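Local coordinates for putative lipoprotein (Clostridium difficile, PDB 4EXR), which is of unknown function but carries two PepSY (peptidase propeptide and YPEB) domains, and as a putative lipoprotein is probably anchored at the cell membrane, at residues I38-D43 with Y75-D80; D49-S54 with E67-N72; K107-D112 with D161-T166; I130-S135 with R148-K153. All coordinates share one frame; numbering follows the deposited sequence. Where two conformers were deposited one is given.

Contact 1: residues I38-D43 with Y75-D80; sequences INIFKD and YKMKID. With PO4 (phosphate ion), chain C.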
# COMPACT_ATOMS: atom_id res chain seq x y z
N ILE A 38 -16.45 8.22 4.45
CA ILE A 38 -15.79 9.51 4.67
C ILE A 38 -15.47 9.73 6.15
O ILE A 38 -14.35 10.12 6.50
CB ILE A 38 -16.67 10.67 4.16
CG1 ILE A 38 -16.75 10.64 2.62
CG2 ILE A 38 -16.14 12.05 4.68
CD1 ILE A 38 -17.74 11.65 2.04
N ASN A 39 -16.43 9.44 7.03
CA ASN A 39 -16.23 9.64 8.47
C ASN A 39 -15.18 8.71 9.08
O ASN A 39 -14.44 9.13 9.96
CB ASN A 39 -17.56 9.53 9.23
CG ASN A 39 -18.51 10.69 8.92
OD1 ASN A 39 -18.08 11.76 8.48
ND2 ASN A 39 -19.80 10.47 9.11
N ILE A 40 -15.13 7.46 8.63
CA ILE A 40 -14.11 6.53 9.07
C ILE A 40 -12.72 7.07 8.71
O ILE A 40 -11.80 7.11 9.53
CB ILE A 40 -14.31 5.12 8.45
CG1 ILE A 40 -15.53 4.43 9.06
CG2 ILE A 40 -13.08 4.25 8.65
CD1 ILE A 40 -16.02 3.26 8.25
N PHE A 41 -12.59 7.54 7.47
CA PHE A 41 -11.32 8.10 7.02
C PHE A 41 -10.93 9.33 7.87
O PHE A 41 -9.80 9.43 8.35
CB PHE A 41 -11.40 8.49 5.54
CG PHE A 41 -10.12 9.07 5.00
CD1 PHE A 41 -9.86 10.43 5.10
CD2 PHE A 41 -9.18 8.24 4.41
CE1 PHE A 41 -8.67 10.96 4.62
CE2 PHE A 41 -7.99 8.77 3.92
CZ PHE A 41 -7.74 10.14 4.02
N LYS A 42 -11.87 10.25 8.03
CA LYS A 42 -11.59 11.51 8.70
C LYS A 42 -11.30 11.31 10.18
O LYS A 42 -10.54 12.06 10.79
CB LYS A 42 -12.78 12.46 8.54
CG LYS A 42 -12.86 13.12 7.19
CD LYS A 42 -14.00 14.11 7.20
CE LYS A 42 -13.90 15.09 6.06
NZ LYS A 42 -15.08 15.99 6.03
N ASP A 43 -11.93 10.30 10.76
CA ASP A 43 -11.71 9.97 12.16
C ASP A 43 -10.29 9.45 12.40
O ASP A 43 -9.70 9.70 13.45
CB ASP A 43 -12.74 8.95 12.64
CG ASP A 43 -12.58 8.61 14.10
OD1 ASP A 43 -12.26 9.52 14.89
OD2 ASP A 43 -12.76 7.42 14.46
N TYR A 75 -2.80 9.17 2.07
CA TYR A 75 -3.44 8.11 2.84
C TYR A 75 -4.49 7.49 1.95
O TYR A 75 -5.18 8.19 1.21
CB TYR A 75 -4.14 8.69 4.06
CG TYR A 75 -3.23 9.43 5.00
CD1 TYR A 75 -2.40 8.75 5.87
CD2 TYR A 75 -3.21 10.83 5.01
CE1 TYR A 75 -1.56 9.44 6.74
CE2 TYR A 75 -2.39 11.51 5.88
CZ TYR A 75 -1.56 10.82 6.74
OH TYR A 75 -0.74 11.51 7.60
N LYS A 76 -4.61 6.16 2.01
CA LYS A 76 -5.62 5.48 1.23
C LYS A 76 -6.26 4.40 2.07
O LYS A 76 -5.58 3.58 2.69
CB LYS A 76 -5.03 4.88 -0.05
CG LYS A 76 -6.08 4.12 -0.87
CD LYS A 76 -5.55 3.68 -2.22
CE LYS A 76 -4.49 2.62 -2.09
NZ LYS A 76 -4.11 2.07 -3.42
N MSE A 77 -7.59 4.43 2.12
CA MSE A 77 -8.31 3.41 2.86
C MSE A 77 -9.29 2.72 1.94
O MSE A 77 -9.93 3.37 1.11
CB MSE A 77 -9.06 4.00 4.06
CG MSE A 77 -8.16 4.52 5.16
SE MSE A 77 -9.18 4.94 6.76
CE MSE A 77 -9.66 3.14 7.31
N LYS A 78 -9.41 1.42 2.10
CA LYS A 78 -10.47 0.66 1.43
C LYS A 78 -11.39 0.09 2.50
O LYS A 78 -10.94 -0.49 3.47
CB LYS A 78 -9.91 -0.45 0.55
CG LYS A 78 -9.19 0.06 -0.69
CD LYS A 78 -8.71 -1.10 -1.55
CE LYS A 78 -8.11 -0.60 -2.85
NZ LYS A 78 -7.22 -1.64 -3.46
N ILE A 79 -12.69 0.30 2.29
CA ILE A 79 -13.71 -0.08 3.26
C ILE A 79 -14.80 -0.87 2.56
O ILE A 79 -15.34 -0.43 1.55
CB ILE A 79 -14.33 1.20 3.89
CG1 ILE A 79 -13.27 2.00 4.65
CG2 ILE A 79 -15.47 0.82 4.83
CD1 ILE A 79 -13.57 3.48 4.72
N ASP A 80 -15.11 -2.06 3.09
CA ASP A 80 -16.23 -2.85 2.58
C ASP A 80 -17.54 -2.08 2.73
O ASP A 80 -17.90 -1.64 3.83
CB ASP A 80 -16.32 -4.18 3.33
CG ASP A 80 -17.33 -5.15 2.72
OD1 ASP A 80 -18.52 -4.79 2.55
OD2 ASP A 80 -16.94 -6.30 2.43
P PO4 C . -1.85 -0.84 -3.49
O1 PO4 C . -2.50 -1.11 -4.83
O2 PO4 C . -1.69 -2.14 -2.74
O3 PO4 C . -0.50 -0.20 -3.71
O4 PO4 C . -2.72 0.08 -2.70
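Helix 38-43 runs over strand 75-80 with the short axes 9.7 Å apart at closest approach and the chain directions 140° from each other, bringing Ile40 and Phe41 down onto Tyr75, Met77 and Ile79. With CG anti to the backbone N (chi1 -180°), the Phe41 ring extends from the helix to the strand. Its CE2 corner meets Tyr75 CB at 3.9 Å, and CD2 lies as near to Met77 CG; both partners approach the ring obliquely. Met77, present as selenomethionine, adds a Met-aromatic contact, its SE 5.2 Å from the centroid of the Phe41 ring and standing obliquely, 60° off the ring normal. The same selenium rests on the helix backbone, 3.8 Å from Phe41 CA. A bend at the last torsion then carries Met77 CE across Ile40, 3.8 Å from CG2. Ile40 CG2 also meets Ile79 CD1, 4.0 Å away, the two isoleucines reaching toward each other tip to tip. The tyrosine ring itself leads away from the helix, stacks on Tyr45 and sends its hydroxyl to Asp70. Ile50 and Val66, from the two strands next along the sheet, also pack on Phe41. Carbon and selenium thus carry the whole contact: it rests on shape and on the exclusion of water, not on directional polar bonds, with Met77 touching both Phe41 and Ile40.

Contact 2: residues D49-S54 with E67-N72; sequences DIVDLS and EGVDDN. With NA (sodium ion), chain B.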
# COMPACT_ATOMS: atom_id res chain seq x y z
N ASP A 49 -7.07 15.99 4.07
CA ASP A 49 -8.15 16.39 3.18
C ASP A 49 -8.41 15.28 2.18
O ASP A 49 -7.48 14.75 1.59
CB ASP A 49 -7.78 17.64 2.39
CG ASP A 49 -7.60 18.85 3.27
OD1 ASP A 49 -8.42 19.05 4.20
OD2 ASP A 49 -6.62 19.59 3.06
N ILE A 50 -9.68 14.94 1.96
CA ILE A 50 -10.01 13.90 0.99
C ILE A 50 -9.85 14.42 -0.43
O ILE A 50 -10.37 15.49 -0.76
CB ILE A 50 -11.45 13.37 1.20
CG1 ILE A 50 -11.53 12.64 2.54
CG2 ILE A 50 -11.86 12.47 0.03
CD1 ILE A 50 -12.94 12.12 2.89
N VAL A 51 -9.14 13.67 -1.25
CA VAL A 51 -8.88 14.09 -2.63
C VAL A 51 -9.54 13.17 -3.67
O VAL A 51 -9.69 13.55 -4.82
CB VAL A 51 -7.35 14.25 -2.92
CG1 VAL A 51 -6.72 15.32 -2.02
CG2 VAL A 51 -6.61 12.91 -2.76
N ASP A 52 -9.93 11.97 -3.26
CA ASP A 52 -10.63 11.04 -4.16
C ASP A 52 -11.50 10.11 -3.33
O ASP A 52 -11.13 9.73 -2.21
CB ASP A 52 -9.64 10.17 -4.98
CG ASP A 52 -8.83 10.98 -5.99
OD1 ASP A 52 -9.41 11.49 -6.99
OD2 ASP A 52 -7.59 11.08 -5.80
N LEU A 53 -12.66 9.75 -3.88
CA LEU A 53 -13.55 8.79 -3.25
C LEU A 53 -14.21 8.00 -4.36
O LEU A 53 -14.60 8.57 -5.38
CB LEU A 53 -14.62 9.52 -2.43
CG LEU A 53 -15.73 8.65 -1.83
CD1 LEU A 53 -15.17 7.69 -0.81
CD2 LEU A 53 -16.80 9.51 -1.20
N SER A 54 -14.30 6.69 -4.20
CA SER A 54 -14.96 5.89 -5.23
C SER A 54 -15.61 4.65 -4.63
O SER A 54 -15.29 4.25 -3.52
CB SER A 54 -13.98 5.48 -6.33
OG SER A 54 -13.04 4.55 -5.83
N GLU A 67 -9.24 8.41 -0.50
CA GLU A 67 -7.85 8.84 -0.53
C GLU A 67 -7.76 10.28 -0.10
O GLU A 67 -8.61 11.09 -0.44
CB GLU A 67 -7.27 8.68 -1.93
CG GLU A 67 -7.37 7.22 -2.42
CD GLU A 67 -7.00 7.03 -3.89
OE1 GLU A 67 -5.79 6.97 -4.21
OE2 GLU A 67 -7.93 6.92 -4.72
N GLY A 68 -6.74 10.60 0.69
CA GLY A 68 -6.57 11.96 1.16
C GLY A 68 -5.11 12.26 1.38
O GLY A 68 -4.26 11.38 1.24
N VAL A 69 -4.82 13.51 1.72
CA VAL A 69 -3.45 13.95 1.93
C VAL A 69 -3.39 14.94 3.08
O VAL A 69 -4.38 15.62 3.39
CB VAL A 69 -2.87 14.66 0.67
CG1 VAL A 69 -2.86 13.71 -0.54
CG2 VAL A 69 -3.66 15.95 0.35
N ASP A 70 -2.22 15.02 3.71
CA ASP A 70 -1.93 16.15 4.58
C ASP A 70 -0.68 16.84 4.04
O ASP A 70 -0.41 16.79 2.83
CB ASP A 70 -1.88 15.78 6.07
CG ASP A 70 -0.82 14.71 6.42
OD1 ASP A 70 0.15 14.49 5.67
OD2 ASP A 70 -0.96 14.10 7.50
N ASP A 71 0.08 17.52 4.89
CA ASP A 71 1.26 18.23 4.40
C ASP A 71 2.42 17.30 4.02
O ASP A 71 3.32 17.69 3.28
CB ASP A 71 1.74 19.26 5.43
CG ASP A 71 0.75 20.41 5.63
OD1 ASP A 71 -0.10 20.64 4.74
OD2 ASP A 71 0.85 21.09 6.67
N ASN A 72 2.37 16.07 4.53
CA ASN A 72 3.50 15.15 4.47
C ASN A 72 3.24 13.81 3.78
O ASN A 72 4.14 13.25 3.15
CB ASN A 72 3.99 14.86 5.89
CG ASN A 72 4.49 16.11 6.59
OD1 ASN A 72 4.09 16.42 7.71
ND2 ASN A 72 5.37 16.84 5.92
NA NA B . -9.08 13.82 -7.08
O HOH W 1 -6.77 13.42 -6.79
O HOH W 2 -10.76 6.73 -4.87
O HOH W 3 -9.19 16.15 -6.80
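Glu67 faces Val51 and Asp52 together. Its N donates to Asp52 O almost straight (2.9 Å, 170°), while its own carbonyl O takes two N-H groups, that of Val51 at 2.8 Å and, less tightly, that of Asp52 at 3.2 Å. The Glu67 side chain leaves the sheet on the same face as Asp52 and stands beside it, OE2 just 4.3 Å from Asp52 OD2; such like charges probably raise each other's proton affinity, which the nearby cation would offset for the aspartate. A water bridges Glu67 OE2 to Ser54 OG. At Gly68 the strands draw close: its CA lies 4.0 Å from Ile50 CA in the non-hydrogen-bonded pair and 3.0 Å from Asp49 O, an oxygen that any side chain here would run into. Val69 pairs with Asp49 through two backbone bonds, N to O each way, and its CG2 meets Val51 CG1 at 3.9 Å, the two valines crossing at about a right angle. Asp70 then closes an Asx turn, OD1 accepting from Asn72 N from above the carboxylate plane and also from Asn73 N, as the chain leaves the strand. The extra residue opposite Glu67 makes a classic beta bulge, and at this bulge Val51 O and Asp52 OD1 both bind a sodium ion, each at 2.4 Å. Two waters, one of which also donates to Asp52 OD2, and Asp137 of strand 130-139 complete the five ligands: a classic-bulge antiparallel hairpin that binds a sodium ion in this crystal.

Contact 3: residues K107-D112 with D161-T166; sequences KLDLND and DSKKGT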
# COMPACT_ATOMS: atom_id res chain seq x y z
N LYS A 107 -8.22 18.83 -2.95
CA LYS A 107 -9.27 18.38 -2.04
C LYS A 107 -10.66 18.59 -2.61
O LYS A 107 -10.95 19.61 -3.25
CB LYS A 107 -9.15 19.01 -0.66
CG LYS A 107 -9.31 20.52 -0.63
CD LYS A 107 -9.34 20.97 0.82
CE LYS A 107 -9.18 22.46 0.95
NZ LYS A 107 -7.89 22.91 0.34
N LEU A 108 -11.52 17.59 -2.39
CA LEU A 108 -12.89 17.61 -2.86
C LEU A 108 -13.74 18.56 -2.03
O LEU A 108 -13.52 18.72 -0.83
CB LEU A 108 -13.47 16.20 -2.76
CG LEU A 108 -12.71 15.10 -3.50
CD1 LEU A 108 -13.47 13.73 -3.41
CD2 LEU A 108 -12.49 15.53 -4.95
N ASP A 109 -14.71 19.20 -2.67
CA ASP A 109 -15.72 19.94 -1.92
C ASP A 109 -16.91 19.00 -1.68
O ASP A 109 -17.71 18.74 -2.58
CB ASP A 109 -16.15 21.19 -2.69
CG ASP A 109 -17.22 21.98 -1.96
OD1 ASP A 109 -17.59 21.61 -0.82
OD2 ASP A 109 -17.69 22.99 -2.54
N LEU A 110 -17.02 18.49 -0.45
CA LEU A 110 -18.00 17.43 -0.15
C LEU A 110 -19.19 17.94 0.63
O LEU A 110 -20.04 17.15 1.05
CB LEU A 110 -17.33 16.29 0.62
CG LEU A 110 -16.23 15.55 -0.14
CD1 LEU A 110 -15.54 14.54 0.75
CD2 LEU A 110 -16.79 14.89 -1.40
N ASN A 111 -19.26 19.25 0.83
CA ASN A 111 -20.36 19.85 1.58
C ASN A 111 -21.57 20.11 0.71
O ASN A 111 -21.45 20.64 -0.39
CB ASN A 111 -19.90 21.16 2.24
CG ASN A 111 -18.80 20.95 3.25
OD1 ASN A 111 -17.71 21.52 3.13
ND2 ASN A 111 -19.07 20.13 4.26
N ASP A 112 -22.74 19.72 1.21
CA ASP A 112 -24.02 19.94 0.53
C ASP A 112 -24.09 19.34 -0.87
O ASP A 112 -24.64 19.95 -1.79
CB ASP A 112 -24.36 21.43 0.49
CG ASP A 112 -24.55 22.02 1.87
OD1 ASP A 112 -25.05 21.29 2.76
OD2 ASP A 112 -24.19 23.20 2.07
N ASP A 161 -22.09 17.54 -12.10
CA ASP A 161 -21.84 18.51 -11.03
C ASP A 161 -22.47 18.04 -9.71
O ASP A 161 -23.67 17.75 -9.65
CB ASP A 161 -22.41 19.89 -11.39
CG ASP A 161 -22.01 20.96 -10.39
OD1 ASP A 161 -22.49 20.92 -9.23
OD2 ASP A 161 -21.23 21.86 -10.76
N SER A 162 -21.65 17.95 -8.67
CA SER A 162 -22.08 17.29 -7.43
C SER A 162 -23.14 18.10 -6.65
O SER A 162 -23.83 17.55 -5.78
CB SER A 162 -20.88 17.00 -6.53
OG SER A 162 -20.27 18.22 -6.14
N LYS A 163 -23.26 19.39 -6.96
CA LYS A 163 -24.28 20.21 -6.33
C LYS A 163 -25.46 20.49 -7.25
O LYS A 163 -26.63 20.35 -6.85
CB LYS A 163 -23.69 21.53 -5.83
CG LYS A 163 -22.62 21.42 -4.75
CD LYS A 163 -22.22 22.83 -4.29
CE LYS A 163 -20.80 22.90 -3.75
NZ LYS A 163 -20.62 22.30 -2.39
N LYS A 164 -25.16 20.88 -8.49
CA LYS A 164 -26.18 21.39 -9.42
C LYS A 164 -26.86 20.30 -10.24
O LYS A 164 -27.95 20.52 -10.77
CB LYS A 164 -25.56 22.41 -10.38
CG LYS A 164 -24.96 23.65 -9.73
CD LYS A 164 -24.27 24.52 -10.79
CE LYS A 164 -23.33 25.54 -10.18
NZ LYS A 164 -22.48 26.19 -11.22
N GLY A 165 -26.21 19.15 -10.37
CA GLY A 165 -26.78 18.04 -11.12
C GLY A 165 -26.58 18.13 -12.62
O GLY A 165 -27.01 17.26 -13.37
N THR A 166 -25.93 19.21 -13.06
CA THR A 166 -25.61 19.44 -14.46
C THR A 166 -24.71 18.35 -15.02
O THR A 166 -23.74 17.97 -14.39
CB THR A 166 -24.81 20.76 -14.60
OG1 THR A 166 -25.46 21.80 -13.85
CG2 THR A 166 -24.70 21.18 -16.07
O HOH W 4 -19.27 20.11 -4.36
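Lys163 stretches across the Asp109 carboxylate, the two side chains at about a right angle, and closes a salt bridge from NZ to OD2 of 3.0 Å. The ammonium meets that oxygen from well above the carboxylate plane, 53° out of it. A turn at the last torsion of the lysine (chi4 -74°) swings NZ toward segment 107-112, where it also lies 2.7 Å from Asn111 O. Further back along the lysine, CG packs against Asp112 O at 3.9 Å. Asp109 can answer because its CG stands anti to the backbone N, which points the carboxylate at the facing loop; its other oxygen, OD1, takes a weak bond from Asn111 N. Beside the salt bridge a single water ties the loops together, donating to Asp109 O (2.7 Å) and to Ser162 OG (2.8 Å) and weakly accepting from Lys163 NZ. Thr143 of strand 142-151 bonds to both loops, receiving the Ser162 hydroxyl on its carbonyl and the Asp109 N-H on its OG1. The lysine in turn is positioned by its own loop: Asp161 OD1 accepts from Lys163 N and Lys164 N, each at 2.8 Å, the first on the anti side close to the carboxylate plane and the second from above it. The first bond makes an Asx turn and the second an Asx motif, within a tight hairpin connection, closed by the backbone bond from Asp161 N to Thr166 O, that links strands 154-161 and 167-172 and docks by charge and water on the linker ahead of helix 116-126.

Contact 4: residues I130-S135 with R148-K153; sequences IVKEWS and RIDKDK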
# COMPACT_ATOMS: atom_id res chain seq x y z
N ILE A 130 -25.59 0.11 -17.74
CA ILE A 130 -25.37 -0.41 -16.40
C ILE A 130 -24.24 0.37 -15.71
O ILE A 130 -23.15 0.50 -16.26
CB ILE A 130 -24.96 -1.89 -16.45
CG1 ILE A 130 -26.02 -2.73 -17.17
CG2 ILE A 130 -24.69 -2.42 -15.06
CD1 ILE A 130 -27.40 -2.64 -16.55
N VAL A 131 -24.51 0.87 -14.51
CA VAL A 131 -23.52 1.61 -13.73
C VAL A 131 -22.57 0.63 -13.04
O VAL A 131 -22.99 -0.19 -12.24
CB VAL A 131 -24.17 2.51 -12.66
CG1 VAL A 131 -23.10 3.22 -11.83
CG2 VAL A 131 -25.10 3.54 -13.31
N LYS A 132 -21.28 0.74 -13.35
CA LYS A 132 -20.27 -0.18 -12.83
C LYS A 132 -19.47 0.42 -11.68
O LYS A 132 -19.01 -0.30 -10.81
CB LYS A 132 -19.28 -0.57 -13.93
CG LYS A 132 -19.91 -1.28 -15.12
CD LYS A 132 -20.35 -2.69 -14.74
CE LYS A 132 -20.94 -3.41 -15.95
NZ LYS A 132 -21.24 -4.83 -15.64
N GLU A 133 -19.28 1.74 -11.72
CA GLU A 133 -18.47 2.43 -10.72
C GLU A 133 -18.90 3.88 -10.63
O GLU A 133 -19.47 4.43 -11.58
CB GLU A 133 -16.98 2.35 -11.10
CG GLU A 133 -16.03 2.94 -10.04
CD GLU A 133 -14.70 3.40 -10.60
OE1 GLU A 133 -14.15 2.70 -11.47
OE2 GLU A 133 -14.21 4.47 -10.17
N TRP A 134 -18.65 4.49 -9.48
CA TRP A 134 -18.76 5.94 -9.39
C TRP A 134 -17.59 6.46 -8.58
O TRP A 134 -17.02 5.75 -7.75
CB TRP A 134 -20.11 6.43 -8.85
CG TRP A 134 -20.44 6.09 -7.42
CD1 TRP A 134 -21.34 5.13 -6.99
CD2 TRP A 134 -19.93 6.71 -6.23
NE1 TRP A 134 -21.40 5.13 -5.62
CE2 TRP A 134 -20.55 6.09 -5.13
CE3 TRP A 134 -19.01 7.75 -6.00
CZ2 TRP A 134 -20.27 6.45 -3.82
CZ3 TRP A 134 -18.74 8.10 -4.69
CH2 TRP A 134 -19.36 7.46 -3.62
N SER A 135 -17.21 7.70 -8.85
CA SER A 135 -16.20 8.37 -8.06
C SER A 135 -16.54 9.84 -7.92
O SER A 135 -17.41 10.37 -8.62
CB SER A 135 -14.80 8.16 -8.66
OG SER A 135 -14.74 8.53 -10.02
N ARG A 148 -19.44 5.67 -14.20
CA ARG A 148 -19.03 4.76 -15.27
C ARG A 148 -20.22 3.87 -15.66
O ARG A 148 -20.78 3.16 -14.83
CB ARG A 148 -17.85 3.90 -14.81
CG ARG A 148 -17.59 2.68 -15.68
CD ARG A 148 -17.14 3.07 -17.07
NE ARG A 148 -15.87 3.79 -17.04
CZ ARG A 148 -14.72 3.32 -17.51
NH1 ARG A 148 -14.67 2.12 -18.08
NH2 ARG A 148 -13.63 4.06 -17.43
N ILE A 149 -20.61 3.93 -16.93
CA ILE A 149 -21.78 3.21 -17.44
C ILE A 149 -21.39 2.40 -18.66
O ILE A 149 -20.84 2.94 -19.61
CB ILE A 149 -22.94 4.19 -17.81
CG1 ILE A 149 -23.47 4.90 -16.56
CG2 ILE A 149 -24.10 3.45 -18.53
CD1 ILE A 149 -24.37 6.08 -16.84
N ASP A 150 -21.68 1.09 -18.63
CA ASP A 150 -21.43 0.20 -19.76
C ASP A 150 -22.72 -0.04 -20.54
O ASP A 150 -23.76 -0.30 -19.94
CB ASP A 150 -20.88 -1.16 -19.29
CG ASP A 150 -19.50 -1.06 -18.68
OD1 ASP A 150 -18.91 0.04 -18.69
OD2 ASP A 150 -18.99 -2.10 -18.19
N LYS A 151 -22.63 0.04 -21.86
CA LYS A 151 -23.77 -0.21 -22.75
C LYS A 151 -23.26 -0.86 -24.04
O LYS A 151 -22.48 -0.24 -24.78
CB LYS A 151 -24.51 1.11 -23.05
CG LYS A 151 -25.60 1.02 -24.14
CD LYS A 151 -26.90 0.44 -23.60
CE LYS A 151 -28.05 0.60 -24.59
NZ LYS A 151 -28.31 2.01 -25.00
N ASP A 152 -23.69 -2.09 -24.29
CA ASP A 152 -23.22 -2.88 -25.44
C ASP A 152 -21.70 -3.06 -25.34
O ASP A 152 -21.19 -3.51 -24.31
CB ASP A 152 -23.63 -2.23 -26.77
CG ASP A 152 -23.53 -3.19 -27.96
OD1 ASP A 152 -23.47 -4.43 -27.74
OD2 ASP A 152 -23.51 -2.70 -29.11
N LYS A 153 -20.99 -2.68 -26.39
CA LYS A 153 -19.54 -2.86 -26.41
C LYS A 153 -18.79 -1.74 -25.68
O LYS A 153 -17.63 -1.90 -25.31
CB LYS A 153 -19.04 -2.98 -27.85
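Val131 and Ile149 form the tight side of this antiparallel pairing: they face each other as a non-hydrogen-bonded pair, with CA atoms 4.4 Å apart and Val131 CG2 against Ile149 CG1 at 3.9 Å. Backbone hydrogen bonds in both directions between Ile130 and Asp150 lock one flank of the pair, and Lys132 N to Arg148 O (2.9 Å) the other. Arg148 O is also approached by the CA-H of Val131, and Ile130 O by that of Ile149. Glu133 N, buried here, has no partner in the model. The other face, with Ile130, Glu133, Arg148 and Asp150, is more polar and partly exposed. Lys132 bends at its second torsion (chi2 -70°) and lays its aliphatic chain across the Asp150 carboxylate, with CE 3.2 Å from OD2. NZ overshoots that oxygen, 4.4 Å away, too far for a salt bridge, and pairs instead with Glu23. The Arg148 side chain likewise touches the other strand through its inner carbons, CG lying 4.1 Å from Lys132 CB, while its guanidinium turns off to Asp157 of strand 154-161. Helix 116-126 covers the apolar face, with Met120 and Leu124 on Val131 and Ala123 on Ile149, while strand 49-58 flanks strand 130-139 on its far side.

In the fold
Contacts 1 and 2 belong to the first PepSY range, contact 4 to the second; contact 3 joins the linker to 161-166, in the second range. Contact 2 is nested within the loop closed by contact 1, their centres 10 Å apart, just as contact 4 lies within that closed by contact 3. Contacts 2 and 4 are hairpin pairings of one antiparallel sheet and touch where strands 49-58 and 130-139 run side by side, although their centres are 25 Å apart. Contact 1 sets helix 34-44 on this sheet. Contact 3 meets contact 2 through the Leu108 N to Ile50 O bond, near the sodium ion. The two PepSY units share a single sheet, with sodium ion and linker at their junction.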